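Local coordinates for protein cycloalternan-forming enzyme (Listeria monocytogenes serovar 1/2a, PDB 5F7U) that is a large multidomain member of glycosyl hydrolase family 31, combining a TIM barrel with several beta-rich domains and a family 6 carbohydrate-binding module, at residues S293-Y297 against P728-R734; A394-E400 against G450-W456; T116-Q122 against N223-T229. The protein carries 1 engineered substitution. All blocks are in the same frame, centred on the assembly; numbering follows the deposited sequence.

Interaction 1: S293-Y297 against P728-R734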
loop_
_atom_site.group_PDB
_atom_site.type_symbol
_atom_site.label_atom_id
_atom_site.label_comp_id
_atom_site.label_asym_id
_atom_site.label_seq_id
_atom_site.Cartn_x
_atom_site.Cartn_y
_atom_site.Cartn_z
ATOM N N SER A 293 -7.428 -3.037 -13.245
ATOM C CA SER A 293 -8.731 -2.489 -13.615
ATOM C C SER A 293 -9.834 -3.263 -12.934
ATOM O O SER A 293 -9.758 -4.489 -12.815
ATOM C CB SER A 293 -8.912 -2.517 -15.131
ATOM O OG SER A 293 -10.286 -2.362 -15.461
ATOM N N ALA A 294 -10.886 -2.549 -12.517
ATOM C CA ALA A 294 -12.062 -3.206 -11.986
ATOM C C ALA A 294 -12.821 -4.027 -13.050
ATOM O O ALA A 294 -13.737 -4.773 -12.713
ATOM C CB ALA A 294 -12.960 -2.195 -11.296
ATOM N N ASN A 295 -12.414 -3.921 -14.319
ATOM C CA ASN A 295 -12.871 -4.843 -15.370
ATOM C C ASN A 295 -12.152 -6.191 -15.385
ATOM O O ASN A 295 -12.267 -6.958 -16.342
ATOM C CB ASN A 295 -12.869 -4.165 -16.749
ATOM C CG ASN A 295 -14.005 -3.171 -16.879
ATOM O OD1 ASN A 295 -14.748 -2.959 -15.914
ATOM N ND2 ASN A 295 -14.133 -2.540 -18.030
ATOM N N LYS A 296 -11.404 -6.455 -14.308
ATOM C CA LYS A 296 -10.888 -7.806 -13.983
ATOM C C LYS A 296 -9.636 -8.202 -14.780
ATOM O O LYS A 296 -9.485 -9.360 -15.209
ATOM C CB LYS A 296 -11.978 -8.879 -14.113
ATOM C CG LYS A 296 -13.201 -8.610 -13.252
ATOM C CD LYS A 296 -14.129 -9.805 -13.260
ATOM C CE LYS A 296 -15.342 -9.481 -12.401
ATOM N NZ LYS A 296 -16.306 -10.609 -12.367
ATOM N N TYR A 297 -8.731 -7.243 -14.956
ATOM C CA TYR A 297 -7.410 -7.554 -15.485
ATOM C C TYR A 297 -6.414 -6.562 -14.892
ATOM O O TYR A 297 -6.790 -5.482 -14.424
ATOM C CB TYR A 297 -7.386 -7.528 -17.035
ATOM C CG TYR A 297 -7.553 -6.119 -17.571
ATOM C CD1 TYR A 297 -8.831 -5.579 -17.744
ATOM C CD2 TYR A 297 -6.447 -5.324 -17.847
ATOM C CE1 TYR A 297 -9.003 -4.274 -18.182
ATOM C CE2 TYR A 297 -6.600 -4.001 -18.285
ATOM C CZ TYR A 297 -7.888 -3.502 -18.461
ATOM O OH TYR A 297 -8.054 -2.214 -18.869
ATOM N N PRO A 728 -15.089 -6.078 -7.070
ATOM C CA PRO A 728 -14.879 -5.275 -8.274
ATOM C C PRO A 728 -16.132 -4.968 -9.079
ATOM O O PRO A 728 -16.143 -3.972 -9.810
ATOM C CB PRO A 728 -13.915 -6.128 -9.106
ATOM C CG PRO A 728 -14.110 -7.521 -8.604
ATOM C CD PRO A 728 -14.357 -7.363 -7.142
ATOM N N GLU A 729 -17.169 -5.789 -8.929
ATOM C CA GLU A 729 -18.423 -5.566 -9.671
ATOM C C GLU A 729 -19.342 -4.586 -8.974
ATOM O O GLU A 729 -20.324 -4.128 -9.568
ATOM C CB GLU A 729 -19.176 -6.875 -9.864
ATOM C CG GLU A 729 -18.395 -7.904 -10.658
ATOM C CD GLU A 729 -19.234 -9.099 -11.008
ATOM O OE1 GLU A 729 -20.252 -9.348 -10.311
ATOM O OE2 GLU A 729 -18.890 -9.769 -11.992
ATOM N N ASP A 730 -19.034 -4.267 -7.724
ATOM C CA ASP A 730 -19.896 -3.413 -6.913
ATOM C C ASP A 730 -19.701 -1.952 -7.282
ATOM O O ASP A 730 -18.682 -1.350 -6.941
ATOM C CB ASP A 730 -19.627 -3.643 -5.432
ATOM C CG ASP A 730 -20.667 -2.974 -4.531
ATOM O OD1 ASP A 730 -21.169 -1.871 -4.872
ATOM O OD2 ASP A 730 -20.967 -3.548 -3.469
ATOM N N VAL A 731 -20.707 -1.383 -7.946
ATOM C CA VAL A 731 -20.606 0.001 -8.445
ATOM C C VAL A 731 -20.347 1.037 -7.346
ATOM O O VAL A 731 -19.768 2.104 -7.611
ATOM C CB VAL A 731 -21.802 0.408 -9.336
ATOM C CG1 VAL A 731 -21.833 -0.472 -10.576
ATOM C CG2 VAL A 731 -23.113 0.316 -8.578
ATOM N N ASN A 732 -20.765 0.726 -6.120
ATOM C CA ASN A 732 -20.570 1.661 -5.025
ATOM C C ASN A 732 -19.170 1.616 -4.428
ATOM O O ASN A 732 -18.814 2.490 -3.662
ATOM C CB ASN A 732 -21.612 1.464 -3.934
ATOM C CG ASN A 732 -22.840 2.335 -4.158
ATOM O OD1 ASN A 732 -23.855 1.835 -4.583
ATOM N ND2 ASN A 732 -22.724 3.669 -3.909
ATOM N N ALA A 733 -18.418 0.567 -4.751
ATOM C CA ALA A 733 -17.076 0.343 -4.177
ATOM C C ALA A 733 -15.973 1.018 -4.982
ATOM O O ALA A 733 -14.845 1.112 -4.507
ATOM C CB ALA A 733 -16.790 -1.153 -4.088
ATOM N N ARG A 734 -16.306 1.497 -6.173
ATOM C CA ARG A 734 -15.305 1.836 -7.198
ATOM C C ARG A 734 -14.355 2.967 -6.801
ATOM O O ARG A 734 -13.154 2.893 -7.087
ATOM C CB ARG A 734 -15.984 2.161 -8.535
ATOM C CG ARG A 734 -16.627 0.944 -9.205
ATOM C CD ARG A 734 -15.532 0.066 -9.806
ATOM N NE ARG A 734 -16.033 -1.160 -10.419
ATOM C CZ ARG A 734 -16.353 -1.282 -11.707
ATOM N NH1 ARG A 734 -16.252 -0.245 -12.550
ATOM N NH2 ARG A 734 -16.768 -2.464 -12.165
HETATM O O HOH W 1 -17.010 -1.354 -14.943
#
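The carbonyl oxygen of Pro-728, a residue whose CB rests near Ala-294 O, is gripped side-on by one guanidinium group. Arg-734 NE lies 2.9 Å from Pro-728 O, and Arg-734 NH2 reaches the same Pro-728 O at 2.9 Å. Both bonds run near the guanidinium plane, and two bonds from one group to a single oxygen restrict its rotation. The side chain folds back to do this through a bend at its second torsion (chi2 -75°). Ala-294 then lays its methyl over one face of the fixed group, with Ala-294 CB 3.4 Å from Arg-734 NE and displaced toward the rim. A water extends the contact in the guanidinium plane: it accepts from Arg-734 NH1 at 2.7 Å and donates to Asn-295 OD1 at 2.9 Å.

The case illustrates how a tight hairpin can present its turn to another domain. Ala-294 and Asn-295 form a type I turn closed by Lys-296 N to Ser-293 O, Lys-296 has a left-handed backbone, and Ser-293 N bonds to Tyr-297 O; together these give a 3:5 hairpin with a G1 bulge. Ser-293 adds an ST turn, its OG accepting from Asn-295 N, while Glu-248 holds the same hydroxyl from outside. The hairpin belongs to the galactose mutarotase-like domain, and its partner is a loop of the family 31 C-terminal domain.

Toward the surface, extended Lys-296 and Glu-729 side chains meet in a salt bridge. Lys-296 NZ stands 2.7 Å from Glu-729 OE2, approaching from above the carboxylate plane (38° out of it). Gln-343 of helix 343-354 touches both Lys-296 and Pro-728.

Interaction 2: A394-E400 against G450-W456. With GLC (alpha-D-glucopyranose), chain F; GLC (alpha-D-glucopyranose), chain B.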
loop_
_atom_site.group_PDB
_atom_site.type_symbol
_atom_site.label_atom_id
_atom_site.label_comp_id
_atom_site.label_asym_id
_atom_site.label_seq_id
_atom_site.Cartn_x
_atom_site.Cartn_y
_atom_site.Cartn_z
ATOM N N ALA A 394 5.551 -0.532 22.643
ATOM C CA ALA A 394 6.028 -0.445 21.275
ATOM C C ALA A 394 7.031 -1.568 21.002
ATOM O O ALA A 394 7.586 -2.162 21.943
ATOM C CB ALA A 394 6.674 0.925 21.034
ATOM N N THR A 395 7.259 -1.864 19.718
ATOM C CA THR A 395 8.222 -2.909 19.339
ATOM C C THR A 395 9.337 -2.427 18.421
ATOM O O THR A 395 10.346 -3.121 18.258
ATOM C CB THR A 395 7.533 -4.113 18.680
ATOM O OG1 THR A 395 6.826 -3.674 17.517
ATOM C CG2 THR A 395 6.572 -4.791 19.671
ATOM N N GLY A 396 9.147 -1.259 17.805
ATOM C CA GLY A 396 10.145 -0.721 16.878
ATOM C C GLY A 396 10.648 0.635 17.329
ATOM O O GLY A 396 9.918 1.403 17.943
ATOM N N PHE A 397 11.911 0.928 17.015
ATOM C CA PHE A 397 12.564 2.150 17.476
ATOM C C PHE A 397 13.479 2.628 16.354
ATOM O O PHE A 397 14.232 1.834 15.771
ATOM C CB PHE A 397 13.371 1.882 18.758
ATOM C CG PHE A 397 13.756 3.133 19.512
ATOM C CD1 PHE A 397 14.831 3.923 19.104
ATOM C CD2 PHE A 397 13.064 3.497 20.669
ATOM C CE1 PHE A 397 15.168 5.085 19.800
ATOM C CE2 PHE A 397 13.400 4.657 21.379
ATOM C CZ PHE A 397 14.455 5.451 20.949
ATOM N N VAL A 398 13.397 3.905 16.018
ATOM C CA VAL A 398 14.208 4.414 14.914
ATOM C C VAL A 398 15.122 5.505 15.447
ATOM O O VAL A 398 14.669 6.346 16.224
ATOM C CB VAL A 398 13.341 5.014 13.774
ATOM C CG1 VAL A 398 14.226 5.505 12.615
ATOM C CG2 VAL A 398 12.299 4.003 13.269
ATOM N N LEU A 399 16.395 5.482 15.037
ATOM C CA LEU A 399 17.283 6.627 15.261
ATOM C C LEU A 399 17.708 7.214 13.935
ATOM O O LEU A 399 18.215 6.497 13.076
ATOM C CB LEU A 399 18.536 6.242 16.068
ATOM C CG LEU A 399 18.348 6.106 17.577
ATOM C CD1 LEU A 399 19.696 5.710 18.151
ATOM C CD2 LEU A 399 17.890 7.434 18.175
ATOM N N GLU A 400 17.517 8.521 13.794
ATOM C CA GLU A 400 17.953 9.238 12.614
ATOM C C GLU A 400 19.188 10.054 12.885
ATOM O O GLU A 400 20.186 9.935 12.149
ATOM C CB GLU A 400 16.834 10.132 12.076
ATOM C CG GLU A 400 15.635 9.334 11.598
ATOM C CD GLU A 400 14.690 10.130 10.729
ATOM O OE1 GLU A 400 14.593 11.373 10.904
ATOM O OE2 GLU A 400 14.040 9.498 9.863
ATOM N N GLY A 450 11.900 -4.573 24.941
ATOM C CA GLY A 450 11.143 -5.381 23.979
ATOM C C GLY A 450 11.023 -4.703 22.622
ATOM O O GLY A 450 10.108 -5.000 21.850
ATOM N N MET A 451 11.948 -3.791 22.329
ATOM C CA MET A 451 11.963 -3.090 21.052
ATOM C C MET A 451 13.194 -3.456 20.237
ATOM O O MET A 451 14.112 -4.103 20.726
ATOM C CB MET A 451 11.866 -1.572 21.242
ATOM C CG MET A 451 10.752 -1.146 22.181
ATOM S SD MET A 451 10.534 0.629 22.280
ATOM C CE MET A 451 9.529 0.678 23.762
ATOM N N ASN A 452 13.177 -3.036 18.984
ATOM C CA ASN A 452 14.165 -3.385 17.992
ATOM C C ASN A 452 14.491 -2.096 17.283
ATOM O O ASN A 452 13.601 -1.304 16.987
ATOM C CB ASN A 452 13.562 -4.373 17.000
ATOM C CG ASN A 452 13.101 -5.653 17.656
ATOM O OD1 ASN A 452 13.849 -6.596 17.677
ATOM N ND2 ASN A 452 11.886 -5.675 18.231
ATOM N N ILE A 453 15.768 -1.875 17.013
ATOM C CA ILE A 453 16.198 -0.537 16.601
ATOM C C ILE A 453 16.726 -0.540 15.173
ATOM O O ILE A 453 17.477 -1.433 14.791
ATOM C CB ILE A 453 17.262 0.033 17.585
ATOM C CG1 ILE A 453 17.558 1.520 17.293
ATOM C CG2 ILE A 453 18.548 -0.811 17.611
ATOM C CD1 ILE A 453 18.227 2.235 18.467
ATOM N N VAL A 454 16.342 0.459 14.392
ATOM C CA VAL A 454 16.919 0.639 13.051
ATOM C C VAL A 454 17.631 1.997 12.956
ATOM O O VAL A 454 17.258 2.947 13.661
ATOM C CB VAL A 454 15.876 0.454 11.895
ATOM C CG1 VAL A 454 15.189 -0.907 12.008
ATOM C CG2 VAL A 454 14.852 1.566 11.874
ATOM N N LEU A 455 18.678 2.067 12.132
ATOM C CA LEU A 455 19.436 3.315 11.951
ATOM C C LEU A 455 19.248 3.890 10.548
ATOM O O LEU A 455 19.252 3.171 9.560
ATOM C CB LEU A 455 20.940 3.060 12.198
ATOM C CG LEU A 455 21.333 2.536 13.582
ATOM C CD1 LEU A 455 22.861 2.475 13.660
ATOM C CD2 LEU A 455 20.782 3.429 14.694
ATOM N N TRP A 456 19.143 5.208 10.480
ATOM C CA TRP A 456 18.910 5.942 9.226
ATOM C C TRP A 456 20.155 5.886 8.338
ATOM O O TRP A 456 21.297 6.015 8.837
ATOM C CB TRP A 456 18.597 7.379 9.606
ATOM C CG TRP A 456 18.123 8.354 8.547
ATOM C CD1 TRP A 456 16.815 8.627 8.206
ATOM C CD2 TRP A 456 18.939 9.246 7.766
ATOM N NE1 TRP A 456 16.781 9.632 7.253
ATOM C CE2 TRP A 456 18.064 10.032 6.972
ATOM C CE3 TRP A 456 20.322 9.465 7.664
ATOM C CZ2 TRP A 456 18.533 11.012 6.080
ATOM C CZ3 TRP A 456 20.791 10.446 6.752
ATOM C CH2 TRP A 456 19.892 11.201 5.981
HETATM C C1 GLC F . 13.925 12.579 4.995
HETATM C C2 GLC F . 12.862 11.581 5.503
HETATM C C3 GLC F . 12.357 11.908 6.923
HETATM C C4 GLC F . 13.542 12.070 7.888
HETATM C C5 GLC F . 14.654 12.933 7.275
HETATM C C6 GLC F . 15.915 12.991 8.122
HETATM O O2 GLC F . 11.824 11.419 4.531
HETATM O O3 GLC F . 11.492 10.872 7.424
HETATM O O4 GLC F . 13.097 12.667 9.120
HETATM O O5 GLC F . 15.019 12.546 5.934
HETATM O O6 GLC F . 16.764 13.978 7.504
HETATM C C1 GLC B . 17.342 14.857 8.501
HETATM C C2 GLC B . 18.156 15.961 7.812
HETATM C C3 GLC B . 19.499 15.426 7.298
HETATM C C4 GLC B . 20.261 14.691 8.400
HETATM C C5 GLC B . 19.355 13.578 8.949
HETATM C C6 GLC B . 20.001 12.696 10.010
HETATM O O2 GLC B . 17.429 16.481 6.697
HETATM O O3 GLC B . 20.297 16.501 6.786
HETATM O O4 GLC B . 21.471 14.151 7.855
HETATM O O5 GLC B . 18.145 14.161 9.472
HETATM O O6 GLC B . 20.177 13.463 11.204
#
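Glu-400 and Trp-456 meet at a slant beside a bound glycan, with Glu-400 OE2 3.3 Å from Trp-456 CD1 and the carboxylate turned 66° against the indole. Each also touches sugar. The O4 hydroxyl of the chain F alpha-D-glucopyranose donates to Glu-400 OE1 over 2.7 Å. Trp-456 spreads one face under the chain B alpha-D-glucopyranose, whose C5 lies 3.8 Å from Trp-456 CH2, off toward the ring's rim. The indole extends toward the sugars because its CG stands opposite the backbone N (chi1 -172°).

Asn-372 bonds to both Glu-400 OE1 and the sugar, while Lys-535 positions the carboxylate through a salt bridge with Glu-400 OE2.

Behind the pocket run two neighbouring parallel strands of the TIM barrel, 396-399 and 452-456, a worked example of a binding site built at the C-terminal ends of barrel strands. Trp-456 N bonds to Leu-399 O at 3.0 Å, fixing the backbone from which the indole extends. Leu-399 N continues the ladder to Val-454 O, almost straight at 174°, and Val-454 N reaches Phe-397 O. At the far end Asn-452 ND2 lies 3.0 Å from Thr-395 O, nearly in line, and Asn-452 N adds a weak bond to the same oxygen.

Phe-397 and Leu-399 touch both helices 377-389 and 439-448, Ile-453 the latter, and Ile-453 CD1 sits 3.8 Å from both Phe-397 CD1 and Leu-399 CD1. Val-398 and Val-454 project from the other side of the sheet, touching through their CG2 methyls.

The chemistry pairs two modes of sugar contact: a carboxylate whose rotation is restricted by partners on both oxygens accepts a hydrogen bond from a sugar hydroxyl, while C5 of the adjoining glucose lies over the rim of an aromatic face.

Interaction 3: T116-Q122 against N223-T229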
loop_
_atom_site.group_PDB
_atom_site.type_symbol
_atom_site.label_atom_id
_atom_site.label_comp_id
_atom_site.label_asym_id
_atom_site.label_seq_id
_atom_site.Cartn_x
_atom_site.Cartn_y
_atom_site.Cartn_z
ATOM N N THR A 116 13.157 11.343 -35.473
ATOM C CA THR A 116 12.294 10.174 -35.451
ATOM C C THR A 116 10.861 10.471 -35.894
ATOM O O THR A 116 10.434 11.630 -35.949
ATOM C CB THR A 116 12.244 9.610 -34.018
ATOM O OG1 THR A 116 11.857 10.668 -33.126
ATOM C CG2 THR A 116 13.623 9.072 -33.592
ATOM N N ASP A 117 10.129 9.407 -36.221
ATOM C CA ASP A 117 8.682 9.472 -36.354
ATOM C C ASP A 117 8.090 8.120 -36.002
ATOM O O ASP A 117 8.810 7.116 -35.939
ATOM C CB ASP A 117 8.253 9.927 -37.774
ATOM C CG ASP A 117 6.901 10.659 -37.783
ATOM O OD1 ASP A 117 6.126 10.596 -36.802
ATOM O OD2 ASP A 117 6.606 11.310 -38.807
ATOM N N TRP A 118 6.786 8.110 -35.737
ATOM C CA TRP A 118 6.071 6.888 -35.367
ATOM C C TRP A 118 5.864 5.940 -36.538
ATOM O O TRP A 118 5.537 6.367 -37.653
ATOM C CB TRP A 118 4.729 7.245 -34.699
ATOM C CG TRP A 118 4.931 7.820 -33.329
ATOM C CD1 TRP A 118 4.938 9.146 -32.978
ATOM C CD2 TRP A 118 5.203 7.087 -32.140
ATOM N NE1 TRP A 118 5.189 9.276 -31.625
ATOM C CE2 TRP A 118 5.375 8.031 -31.091
ATOM C CE3 TRP A 118 5.354 5.717 -31.858
ATOM C CZ2 TRP A 118 5.646 7.649 -29.772
ATOM C CZ3 TRP A 118 5.642 5.327 -30.537
ATOM C CH2 TRP A 118 5.777 6.301 -29.509
ATOM N N GLU A 119 6.066 4.652 -36.261
ATOM C CA GLU A 119 5.698 3.560 -37.164
ATOM C C GLU A 119 4.809 2.636 -36.347
ATOM O O GLU A 119 5.051 2.443 -35.143
ATOM C CB GLU A 119 6.930 2.800 -37.630
ATOM C CG GLU A 119 7.904 3.648 -38.446
ATOM C CD GLU A 119 9.151 2.900 -38.881
ATOM O OE1 GLU A 119 9.410 1.757 -38.423
ATOM O OE2 GLU A 119 9.897 3.481 -39.691
ATOM N N TYR A 120 3.768 2.097 -36.974
ATOM C CA TYR A 120 2.809 1.254 -36.261
ATOM C C TYR A 120 2.662 -0.073 -36.958
ATOM O O TYR A 120 2.970 -0.191 -38.125
ATOM C CB TYR A 120 1.431 1.921 -36.170
ATOM C CG TYR A 120 1.422 3.251 -35.457
ATOM C CD1 TYR A 120 1.236 3.307 -34.067
ATOM C CD2 TYR A 120 1.574 4.461 -36.168
ATOM C CE1 TYR A 120 1.213 4.525 -33.394
ATOM C CE2 TYR A 120 1.563 5.685 -35.500
ATOM C CZ TYR A 120 1.377 5.699 -34.119
ATOM O OH TYR A 120 1.358 6.905 -33.448
ATOM N N VAL A 121 2.211 -1.076 -36.212
ATOM C CA VAL A 121 1.833 -2.358 -36.802
ATOM C C VAL A 121 0.645 -2.096 -37.729
ATOM O O VAL A 121 -0.314 -1.415 -37.337
ATOM C CB VAL A 121 1.463 -3.399 -35.710
ATOM C CG1 VAL A 121 0.868 -4.648 -36.333
ATOM C CG2 VAL A 121 2.689 -3.765 -34.881
ATOM N N GLN A 122 0.728 -2.624 -38.950
ATOM C CA GLN A 122 -0.397 -2.599 -39.882
ATOM C C GLN A 122 -1.182 -3.911 -39.779
ATOM O O GLN A 122 -2.152 -3.978 -39.020
ATOM C CB GLN A 122 0.067 -2.287 -41.316
ATOM C CG GLN A 122 -1.024 -2.357 -42.400
ATOM C CD GLN A 122 -2.238 -1.494 -42.101
ATOM O OE1 GLN A 122 -2.107 -0.330 -41.704
ATOM N NE2 GLN A 122 -3.441 -2.054 -42.310
ATOM N N ASN A 223 -3.906 0.221 -35.748
ATOM C CA ASN A 223 -2.592 0.916 -35.723
ATOM C C ASN A 223 -2.295 1.460 -34.308
ATOM O O ASN A 223 -1.844 2.596 -34.104
ATOM C CB ASN A 223 -2.519 2.015 -36.788
ATOM C CG ASN A 223 -2.810 1.489 -38.172
ATOM O OD1 ASN A 223 -2.263 0.464 -38.592
ATOM N ND2 ASN A 223 -3.702 2.174 -38.887
ATOM N N SER A 224 -2.609 0.633 -33.323
ATOM C CA SER A 224 -2.544 1.078 -31.947
ATOM C C SER A 224 -1.105 0.918 -31.433
ATOM O O SER A 224 -0.627 1.709 -30.611
ATOM C CB SER A 224 -3.555 0.279 -31.119
ATOM O OG SER A 224 -3.189 -1.094 -31.043
ATOM N N LEU A 225 -0.401 -0.077 -31.973
ATOM C CA LEU A 225 0.867 -0.510 -31.424
ATOM C C LEU A 225 2.017 -0.007 -32.283
ATOM O O LEU A 225 2.088 -0.312 -33.474
ATOM C CB LEU A 225 0.872 -2.047 -31.375
ATOM C CG LEU A 225 2.093 -2.830 -30.902
ATOM C CD1 LEU A 225 2.511 -2.420 -29.491
ATOM C CD2 LEU A 225 1.740 -4.302 -30.974
ATOM N N GLY A 226 2.914 0.758 -31.667
ATOM C CA GLY A 226 3.925 1.475 -32.441
ATOM C C GLY A 226 5.227 1.760 -31.730
ATOM O O GLY A 226 5.355 1.534 -30.524
ATOM N N TRP A 227 6.188 2.262 -32.496
ATOM C CA TRP A 227 7.533 2.564 -32.000
ATOM C C TRP A 227 7.997 3.832 -32.725
ATOM O O TRP A 227 7.583 4.111 -33.875
ATOM C CB TRP A 227 8.506 1.395 -32.245
ATOM C CG TRP A 227 8.514 0.934 -33.676
ATOM C CD1 TRP A 227 9.388 1.314 -34.658
ATOM C CD2 TRP A 227 7.562 0.067 -34.294
ATOM N NE1 TRP A 227 9.050 0.711 -35.848
ATOM C CE2 TRP A 227 7.932 -0.058 -35.654
ATOM C CE3 TRP A 227 6.435 -0.639 -33.828
ATOM C CZ2 TRP A 227 7.210 -0.858 -36.566
ATOM C CZ3 TRP A 227 5.714 -1.426 -34.731
ATOM C CH2 TRP A 227 6.105 -1.526 -36.090
ATOM N N LEU A 228 8.856 4.586 -32.048
ATOM C CA LEU A 228 9.334 5.887 -32.514
ATOM C C LEU A 228 10.785 5.725 -32.958
ATOM O O LEU A 228 11.637 5.372 -32.158
ATOM C CB LEU A 228 9.202 6.896 -31.360
ATOM C CG LEU A 228 9.661 8.320 -31.621
ATOM C CD1 LEU A 228 8.807 8.972 -32.697
ATOM C CD2 LEU A 228 9.574 9.111 -30.319
ATOM N N THR A 229 11.062 5.939 -34.248
ATOM C CA THR A 229 12.329 5.523 -34.828
ATOM C C THR A 229 12.773 6.479 -35.933
ATOM O O THR A 229 11.937 7.144 -36.559
ATOM C CB THR A 229 12.250 4.063 -35.384
ATOM O OG1 THR A 229 13.535 3.653 -35.854
ATOM C CG2 THR A 229 11.267 3.936 -36.553
HETATM O O HOH W 2 -3.127 -2.369 -36.567
#
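Asp-117 and Glu-119 pair with Thr-229 and Trp-227 as the hydrogen-bonded positions of an antiparallel ladder, joining strand 106-129 to strand 214-229. Glu-119 N bonds to Trp-227 O at 2.9 Å, and Trp-227 N returns the bond to Glu-119 O. Asp-117 and Thr-229 repeat the exchange, and beyond the ladder Val-121 N lies 2.8 Å from Leu-225 O. Trp-118 opposite Leu-228 and Tyr-120 opposite Gly-226 are the non-hydrogen-bonded pairs.

A side-chain bond across the strands joins Trp-227 NE1 to Glu-119 OE1, 2.8 Å apart; it is bent to 141° and arrives on the anti side, tilted out of the carboxylate plane. The second oxygen, OE2, forms a salt bridge with Lys-88, so the carboxylate is held through both oxygens.

Aromatic contacts occupy both sides of the ladder. With its CG set between backbone N and carbonyl carbon (chi1 52°), Trp-227 folds its indole back over the neighbouring strand, putting Glu-119 O above the ring's centre. On the side carrying Trp-118 and Tyr-120, Leu-228 CB forms a CH-pi contact, 3.8 Å from the centroid of the six-membered ring of Trp-118. Tyr-120 CD1 comes within 3.6 Å of Gly-226 CA, where the absent side chain makes room for the phenol ring.

Among apolar contacts, Val-121 CG2 touches Leu-225 CD2 and meets the edge of the Trp-227 ring, 3.8 Å from Trp-227 CZ3.

How the interactions relate
From the N terminus, interaction 3 comes first, closing a loop of about a hundred residues rich in strands and free of helix; it ties long strand 106-129 to strand 214-229 of the mutarotase-like region. That loop is complete before interaction 1 opens at its hairpin turn, so the two stand in series, with nearest atoms about 13 Å apart. Interaction 1 then spans more than 400 residues, joining the mutarotase-like and C-terminal domains across a stretch of chain that includes the barrel. Within that span lies interaction 2, a short local closure between adjacent barrel strands; none of the three loops crosses another. Interactions 2 and 3 lie on opposite sides of the chain's centre, their centres about 52 Å apart.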